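Local coordinates for protein SmhA (Serratia marcescens, PDB 7A27) that probably acts as the A component of Smh, a tripartite alpha-pore-forming toxin thought to permeabilise target membranes together with two partner proteins, at residues 90-104 with 328-340. Residues are numbered along the deposited sequence; the frame is centred on the assembly and turned at random.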
ATOM      1  N   VAL A  90      13.146 -20.469 -12.886  1.00 74.36           N
ATOM      2  CA  VAL A  90      12.476 -21.788 -12.704  1.00 74.38           C
ATOM      3  C   VAL A  90      12.129 -22.369 -14.089  1.00 77.51           C
ATOM      4  O   VAL A  90      12.366 -23.579 -14.297  1.00 77.94           O
ATOM      5  CB  VAL A  90      11.286 -21.673 -11.743  1.00 72.63           C
ATOM      6  CG1 VAL A  90      10.537 -22.989 -11.628  1.00 73.51           C
ATOM      7  CG2 VAL A  90      11.764 -21.226 -10.365  1.00 70.68           C
ATOM      8  N   ASN A  91      11.644 -21.551 -15.026  1.00 79.33           N
ATOM      9  CA  ASN A  91      11.380 -21.989 -16.427  1.00 82.12           C
ATOM     10  C   ASN A  91      12.627 -22.653 -17.028  1.00 81.41           C
ATOM     11  O   ASN A  91      12.490 -23.677 -17.729  1.00 82.39           O
ATOM     12  CB  ASN A  91      11.036 -20.835 -17.369  1.00 84.55           C
ATOM     13  CG  ASN A  91       9.579 -20.468 -17.347  1.00 85.68           C
ATOM     14  OD1 ASN A  91       8.861 -20.784 -16.382  1.00 85.48           O
ATOM     15  ND2 ASN A  91       9.180 -19.787 -18.408  1.00 87.17           N
ATOM     16  N   ALA A  92      13.789 -22.055 -16.796  1.00 78.69           N
ATOM     17  CA  ALA A  92      15.080 -22.554 -17.297  1.00 80.81           C
ATOM     18  C   ALA A  92      15.291 -23.991 -16.819  1.00 80.48           C
ATOM     19  O   ALA A  92      15.718 -24.834 -17.649  1.00 79.97           O
ATOM     20  CB  ALA A  92      16.182 -21.654 -16.816  1.00 81.27           C
ATOM     21  N   VAL A  93      15.012 -24.249 -15.532  1.00 78.99           N
ATOM     22  CA  VAL A  93      15.141 -25.603 -14.915  1.00 79.34           C
ATOM     23  C   VAL A  93      14.194 -26.542 -15.661  1.00 81.21           C
ATOM     24  O   VAL A  93      14.579 -27.695 -15.957  1.00 80.28           O
ATOM     25  CB  VAL A  93      14.837 -25.611 -13.407  1.00 77.08           C
ATOM     26  CG1 VAL A  93      14.998 -26.999 -12.823  1.00 77.50           C
ATOM     27  CG2 VAL A  93      15.715 -24.645 -12.638  1.00 76.77           C
ATOM     28  N   ASN A  94      12.995 -26.055 -15.963  1.00 82.92           N
ATOM     29  CA  ASN A  94      11.990 -26.841 -16.708  1.00 86.12           C
ATOM     30  C   ASN A  94      12.609 -27.265 -18.037  1.00 90.09           C
ATOM     31  O   ASN A  94      12.665 -28.478 -18.290  1.00 91.02           O
ATOM     32  CB  ASN A  94      10.702 -26.055 -16.920  1.00 86.44           C
ATOM     33  CG  ASN A  94       9.518 -26.969 -17.051  1.00 89.07           C
ATOM     34  OD1 ASN A  94       9.482 -28.019 -16.410  1.00 91.85           O
ATOM     35  ND2 ASN A  94       8.553 -26.561 -17.852  1.00 91.48           N
ATOM     36  N   ALA A  95      13.102 -26.289 -18.814  1.00 92.40           N
ATOM     37  CA  ALA A  95      13.710 -26.469 -20.157  1.00 95.23           C
ATOM     38  C   ALA A  95      14.887 -27.465 -20.102  1.00 95.92           C
ATOM     39  O   ALA A  95      15.045 -28.254 -21.052  1.00 95.49           O
ATOM     40  CB  ALA A  95      14.118 -25.124 -20.708  1.00 95.05           C
ATOM     41  N   LEU A  96      15.673 -27.430 -19.023  1.00 95.16           N
ATOM     42  CA  LEU A  96      16.833 -28.338 -18.801  1.00 97.07           C
ATOM     43  C   LEU A  96      16.356 -29.796 -18.784  1.00 98.26           C
ATOM     44  O   LEU A  96      17.127 -30.673 -19.176  1.00 98.29           O
ATOM     45  CB  LEU A  96      17.523 -27.963 -17.480  1.00 96.12           C
ATOM     46  CG  LEU A  96      18.607 -28.932 -16.991  1.00 97.38           C
ATOM     47  CD1 LEU A  96      19.702 -29.097 -18.039  1.00 99.77           C
ATOM     48  CD2 LEU A  96      19.202 -28.517 -15.642  1.00 95.84           C
ATOM     49  N   TYR A  97      15.126 -30.058 -18.327  1.00 99.49           N
ATOM     50  CA  TYR A  97      14.554 -31.429 -18.214  1.00100.72           C
ATOM     51  C   TYR A  97      13.893 -31.858 -19.543  1.00104.37           C
ATOM     52  O   TYR A  97      12.811 -32.502 -19.549  1.00102.89           O
ATOM     53  CB  TYR A  97      13.691 -31.543 -16.952  1.00 97.63           C
ATOM     54  CG  TYR A  97      14.432 -32.046 -15.736  1.00 94.09           C
ATOM     55  CD1 TYR A  97      14.526 -33.406 -15.482  1.00 94.07           C
ATOM     56  CD2 TYR A  97      15.028 -31.182 -14.832  1.00 90.68           C
ATOM     57  CE1 TYR A  97      15.180 -33.898 -14.362  1.00 92.41           C
ATOM     58  CE2 TYR A  97      15.689 -31.656 -13.712  1.00 89.87           C
ATOM     59  CZ  TYR A  97      15.773 -33.019 -13.475  1.00 90.99           C
ATOM     60  OH  TYR A  97      16.409 -33.488 -12.356  1.00 90.45           O
ATOM     61  N   SER A  98      14.553 -31.543 -20.667  1.00108.59           N
ATOM     62  CA  SER A  98      14.236 -32.081 -22.022  1.00113.75           C
ATOM     63  C   SER A  98      14.866 -33.487 -22.168  1.00120.50           C
ATOM     64  O   SER A  98      14.981 -33.968 -23.298  1.00122.14           O
ATOM     65  CB  SER A  98      14.677 -31.141 -23.114  1.00114.17           C
ATOM     66  OG  SER A  98      16.023 -30.720 -22.927  1.00113.47           O
ATOM     67  N   THR A  99      15.217 -34.122 -21.031  1.00125.49           N
ATOM     68  CA  THR A  99      15.846 -35.463 -20.833  1.00128.36           C
ATOM     69  C   THR A  99      16.614 -35.854 -22.108  1.00131.25           C
ATOM     70  O   THR A  99      16.372 -36.924 -22.689  1.00132.89           O
ATOM     71  CB  THR A  99      14.867 -36.477 -20.189  1.00128.08           C
ATOM     72  OG1 THR A  99      13.709 -36.742 -20.986  1.00130.52           O
ATOM     73  CG2 THR A  99      14.397 -36.020 -18.822  1.00123.34           C
ATOM     74  N   GLU A 100      17.544 -34.991 -22.509  1.00131.87           N
ATOM     75  CA  GLU A 100      18.476 -35.212 -23.636  1.00135.91           C
ATOM     76  C   GLU A 100      19.809 -35.607 -22.988  1.00135.62           C
ATOM     77  O   GLU A 100      20.571 -36.329 -23.619  1.00137.03           O
ATOM     78  CB  GLU A 100      18.624 -33.933 -24.468  1.00137.44           C
ATOM     79  CG  GLU A 100      17.358 -33.078 -24.574  1.00136.76           C
ATOM     80  CD  GLU A 100      17.409 -31.943 -25.589  1.00138.29           C
ATOM     81  OE1 GLU A 100      17.983 -32.165 -26.677  1.00139.21           O
ATOM     82  OE2 GLU A 100      16.871 -30.827 -25.299  1.00137.70           O
ATOM     83  N   ASP A 101      20.000 -35.162 -21.739  1.00132.74           N
ATOM     84  CA  ASP A 101      21.282 -35.136 -20.990  1.00130.31           C
ATOM     85  C   ASP A 101      21.426 -36.410 -20.153  1.00130.32           C
ATOM     86  O   ASP A 101      20.531 -36.765 -19.390  1.00125.74           O
ATOM     87  CB  ASP A 101      21.286 -33.847 -20.164  1.00127.09           C
ATOM     88  CG  ASP A 101      22.633 -33.258 -19.802  1.00126.43           C
ATOM     89  OD1 ASP A 101      23.584 -34.019 -19.577  1.00126.61           O
ATOM     90  OD2 ASP A 101      22.695 -32.028 -19.741  1.00124.83           O
ATOM     91  N   PRO A 102      22.548 -37.162 -20.287  1.00132.34           N
ATOM     92  CA  PRO A 102      22.749 -38.385 -19.490  1.00130.93           C
ATOM     93  C   PRO A 102      23.059 -38.144 -17.998  1.00126.18           C
ATOM     94  O   PRO A 102      22.972 -39.084 -17.244  1.00122.69           O
ATOM     95  CB  PRO A 102      23.939 -39.075 -20.189  1.00133.06           C
ATOM     96  CG  PRO A 102      24.696 -37.948 -20.880  1.00132.76           C
ATOM     97  CD  PRO A 102      23.650 -36.909 -21.239  1.00132.39           C
ATOM     98  N   GLN A 103      23.415 -36.910 -17.623  1.00124.05           N
ATOM     99  CA  GLN A 103      23.747 -36.468 -16.235  1.00120.75           C
ATOM    100  C   GLN A 103      22.670 -35.473 -15.756  1.00116.40           C
ATOM    101  O   GLN A 103      22.955 -34.652 -14.843  1.00114.29           O
ATOM    102  CB  GLN A 103      25.085 -35.709 -16.194  1.00120.96           C
ATOM    103  CG  GLN A 103      26.242 -36.267 -17.025  1.00122.12           C
ATOM    104  CD  GLN A 103      27.312 -35.209 -17.220  1.00121.81           C
ATOM    105  OE1 GLN A 103      27.029 -34.075 -17.609  1.00120.81           O
ATOM    106  NE2 GLN A 103      28.565 -35.560 -16.962  1.00121.52           N
ATOM    107  N   VAL A 104      21.474 -35.523 -16.349  1.00113.96           N
ATOM    108  CA  VAL A 104      20.375 -34.529 -16.148  1.00108.99           C
ATOM    109  C   VAL A 104      20.114 -34.278 -14.657  1.00103.69           C
ATOM    110  O   VAL A 104      19.924 -33.118 -14.322  1.00101.23           O
ATOM    111  CB  VAL A 104      19.101 -34.943 -16.908  1.00110.05           C
ATOM    112  CG1 VAL A 104      18.469 -36.198 -16.337  1.00111.17           C
ATOM    113  CG2 VAL A 104      18.106 -33.796 -17.007  1.00108.62           C
ATOM    114  N   ILE A 328      13.719 -39.888 -12.879  1.00 90.74           N
ATOM    115  CA  ILE A 328      13.968 -38.679 -13.730  1.00 89.76           C
ATOM    116  C   ILE A 328      12.622 -38.192 -14.291  1.00 89.50           C
ATOM    117  O   ILE A 328      12.384 -36.976 -14.319  1.00 85.92           O
ATOM    118  CB  ILE A 328      15.019 -38.976 -14.827  1.00 91.49           C
ATOM    119  CG1 ILE A 328      16.402 -39.233 -14.218  1.00 91.04           C
ATOM    120  CG2 ILE A 328      15.064 -37.863 -15.873  1.00 91.30           C
ATOM    121  CD1 ILE A 328      17.432 -39.678 -15.227  1.00 93.17           C
ATOM    122  N   LYS A 329      11.760 -39.119 -14.710  1.00 93.34           N
ATOM    123  CA  LYS A 329      10.419 -38.807 -15.264  1.00 94.30           C
ATOM    124  C   LYS A 329       9.585 -38.123 -14.169  1.00 91.59           C
ATOM    125  O   LYS A 329       8.892 -37.127 -14.485  1.00 90.63           O
ATOM    126  CB  LYS A 329       9.738 -40.072 -15.793  1.00 97.87           C
ATOM    127  CG  LYS A 329       8.621 -39.786 -16.779  1.00101.14           C
ATOM    128  CD  LYS A 329       7.361 -40.633 -16.602  1.00104.91           C
ATOM    129  CE  LYS A 329       6.534 -40.184 -15.402  1.00104.30           C
ATOM    130  NZ  LYS A 329       5.133 -40.687 -15.456  1.00105.97           N
ATOM    131  N   GLN A 330       9.663 -38.624 -12.927  1.00 90.44           N
ATOM    132  CA  GLN A 330       8.929 -38.100 -11.740  1.00 88.84           C
ATOM    133  C   GLN A 330       9.442 -36.691 -11.410  1.00 86.54           C
ATOM    134  O   GLN A 330       8.623 -35.829 -11.072  1.00 84.86           O
ATOM    135  CB  GLN A 330       9.089 -39.043 -10.543  1.00 89.10           C
ATOM    136  CG  GLN A 330       8.300 -38.666  -9.290  1.00 87.98           C
ATOM    137  CD  GLN A 330       8.595 -39.571  -8.111  1.00 87.90           C
ATOM    138  OE1 GLN A 330       9.408 -40.490  -8.159  1.00 88.16           O
ATOM    139  NE2 GLN A 330       7.992 -39.268  -6.977  1.00 87.75           N
ATOM    140  N   ALA A 331      10.753 -36.470 -11.472  1.00 85.91           N
ATOM    141  CA  ALA A 331      11.396 -35.167 -11.211  1.00 84.77           C
ATOM    142  C   ALA A 331      10.970 -34.145 -12.276  1.00 85.35           C
ATOM    143  O   ALA A 331      10.690 -32.991 -11.904  1.00 83.94           O
ATOM    144  CB  ALA A 331      12.887 -35.332 -11.179  1.00 85.20           C
ATOM    145  N   LYS A 332      10.945 -34.538 -13.552  1.00 87.63           N
ATOM    146  CA  LYS A 332      10.515 -33.650 -14.665  1.00 89.09           C
ATOM    147  C   LYS A 332       9.102 -33.129 -14.356  1.00 89.33           C
ATOM    148  O   LYS A 332       8.832 -31.918 -14.577  1.00 87.25           O
ATOM    149  CB  LYS A 332      10.533 -34.378 -16.015  1.00 91.66           C
ATOM    150  CG  LYS A 332       9.858 -33.567 -17.116  1.00 93.31           C
ATOM    151  CD  LYS A 332      10.032 -33.960 -18.548  1.00 95.91           C
ATOM    152  CE  LYS A 332       9.288 -32.951 -19.397  1.00 96.79           C
ATOM    153  NZ  LYS A 332       9.755 -32.953 -20.799  1.00 99.82           N
ATOM    154  N   GLN A 333       8.247 -34.045 -13.888  1.00 91.16           N
ATOM    155  CA  GLN A 333       6.826 -33.831 -13.515  1.00 91.73           C
ATOM    156  C   GLN A 333       6.746 -32.852 -12.324  1.00 86.99           C
ATOM    157  O   GLN A 333       6.003 -31.852 -12.436  1.00 84.32           O
ATOM    158  CB  GLN A 333       6.200 -35.214 -13.273  1.00 97.58           C
ATOM    159  CG  GLN A 333       4.896 -35.216 -12.477  1.00100.38           C
ATOM    160  CD  GLN A 333       3.827 -34.391 -13.151  1.00103.62           C
ATOM    161  OE1 GLN A 333       3.902 -34.116 -14.351  1.00106.81           O
ATOM    162  NE2 GLN A 333       2.825 -33.993 -12.379  1.00103.76           N
ATOM    163  N   ILE A 334       7.511 -33.099 -11.251  1.00 83.79           N
ATOM    164  CA  ILE A 334       7.535 -32.249 -10.022  1.00 81.13           C
ATOM    165  C   ILE A 334       7.963 -30.827 -10.432  1.00 80.71           C
ATOM    166  O   ILE A 334       7.351 -29.850  -9.933  1.00 78.21           O
ATOM    167  CB  ILE A 334       8.464 -32.798  -8.910  1.00 79.61           C
ATOM    168  CG1 ILE A 334       8.210 -34.241  -8.466  1.00 80.51           C
ATOM    169  CG2 ILE A 334       8.430 -31.863  -7.716  1.00 77.73           C
ATOM    170  CD1 ILE A 334       7.048 -34.487  -7.539  1.00 81.07           C
ATOM    171  N   ILE A 335       8.962 -30.704 -11.316  1.00 81.50           N
ATOM    172  CA  ILE A 335       9.510 -29.392 -11.781  1.00 80.31           C
ATOM    173  C   ILE A 335       8.513 -28.694 -12.721  1.00 79.75           C
ATOM    174  O   ILE A 335       8.259 -27.477 -12.512  1.00 78.34           O
ATOM    175  CB  ILE A 335      10.902 -29.569 -12.414  1.00 81.75           C
ATOM    176  CG1 ILE A 335      11.934 -29.949 -11.355  1.00 81.85           C
ATOM    177  CG2 ILE A 335      11.322 -28.314 -13.156  1.00 81.59           C
ATOM    178  CD1 ILE A 335      13.276 -30.344 -11.932  1.00 83.50           C
ATOM    179  N   SER A 336       7.960 -29.410 -13.706  1.00 80.27           N
ATOM    180  CA  SER A 336       6.991 -28.834 -14.675  1.00 80.81           C
ATOM    181  C   SER A 336       5.795 -28.222 -13.929  1.00 78.23           C
ATOM    182  O   SER A 336       5.336 -27.155 -14.363  1.00 76.56           O
ATOM    183  CB  SER A 336       6.542 -29.842 -15.702  1.00 83.62           C
ATOM    184  OG  SER A 336       5.278 -30.403 -15.379  1.00 85.86           O
ATOM    185  N   LEU A 337       5.314 -28.883 -12.872  1.00 77.69           N
ATOM    186  CA  LEU A 337       4.145 -28.436 -12.059  1.00 77.93           C
ATOM    187  C   LEU A 337       4.491 -27.146 -11.306  1.00 74.64           C
ATOM    188  O   LEU A 337       3.653 -26.217 -11.268  1.00 71.80           O
ATOM    189  CB  LEU A 337       3.728 -29.502 -11.027  1.00 79.32           C
ATOM    190  CG  LEU A 337       2.721 -30.591 -11.391  1.00 82.51           C
ATOM    191  CD1 LEU A 337       1.944 -30.975 -10.130  1.00 82.21           C
ATOM    192  CD2 LEU A 337       1.759 -30.160 -12.502  1.00 84.41           C
ATOM    193  N   ASN A 338       5.669 -27.114 -10.686  1.00 73.39           N
ATOM    194  CA  ASN A 338       6.120 -25.956  -9.881  1.00 72.22           C
ATOM    195  C   ASN A 338       6.400 -24.775 -10.826  1.00 72.91           C
ATOM    196  O   ASN A 338       6.184 -23.630 -10.396  1.00 71.89           O
ATOM    197  CB  ASN A 338       7.222 -26.394  -8.927  1.00 70.78           C
ATOM    198  CG  ASN A 338       6.660 -27.149  -7.738  1.00 70.08           C
ATOM    199  OD1 ASN A 338       5.822 -26.619  -7.008  1.00 70.26           O
ATOM    200  ND2 ASN A 338       7.130 -28.365  -7.510  1.00 69.29           N
ATOM    201  N   ALA A 339       6.776 -25.028 -12.082  1.00 74.32           N
ATOM    202  CA  ALA A 339       6.983 -23.969 -13.098  1.00 74.76           C
ATOM    203  C   ALA A 339       5.666 -23.234 -13.348  1.00 74.62           C
ATOM    204  O   ALA A 339       5.674 -21.990 -13.323  1.00 73.03           O
ATOM    205  CB  ALA A 339       7.523 -24.556 -14.372  1.00 77.11           C
ATOM    206  N   GLU A 340       4.584 -23.985 -13.577  1.00 77.36           N
ATOM    207  CA  GLU A 340       3.221 -23.434 -13.831  1.00 78.62           C
ATOM    208  C   GLU A 340       2.853 -22.498 -12.678  1.00 74.64           C
ATOM    209  O   GLU A 340       2.283 -21.433 -12.953  1.00 74.23           O
ATOM    210  CB  GLU A 340       2.163 -24.533 -13.984  1.00 81.94           C
ATOM    211  CG  GLU A 340       2.306 -25.322 -15.285  1.00 87.41           C
ATOM    212  CD  GLU A 340       1.440 -26.570 -15.469  1.00 91.68           C
ATOM    213  OE1 GLU A 340       1.893 -27.506 -16.211  1.00 93.24           O
ATOM    214  OE2 GLU A 340       0.303 -26.615 -14.897  1.00 92.22           O
TER
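K332 reaches the carbonyl of Y97 across the contact: its NZ lies 3.3 Å from Y97 O, a weak hydrogen bond that ties the lysine to the backbone. The lysine can span the gap because its CG stands anti to the backbone N (chi1 170°) and the chain beyond is extended, running past the tyrosine in the opposite direction. The Y97 ring meets helix 325-358 obliquely. The I335 side chain runs across that of Y97 at about a right angle, its CD1 3.3 Å from Y97 CE2, while A331 CB lies near the hydroxyl end, 4.1 Å from Y97 OH. This is helix packing in an elongated, largely alpha-helical bundle, here between the helical pieces 90-96 and 328-340, roughly antiparallel, with axes 9.1 Å apart at closest approach and a signed crossing angle of -150°. One turn back from Y97, N94 acts as a knob in the hole formed by K332, I335, S336 and A339; N94 OD1 sits 3.1 Å from S336 CA. Beside it V93 CG1 touches I335 CD1 at 3.9 Å, and M111 and L115 of helix 104-155 back the valine. Toward the loop, V104 and I328 meet tip to tip, and the T99 and I328 side chains pass in opposite directions, with T99 CG2 3.5 Å from I328 CG2. From helix 301-321, I319 also packs on Y97, and Y312 does the same for V90, whose CG1 lies 4.0 Å from A339 CA.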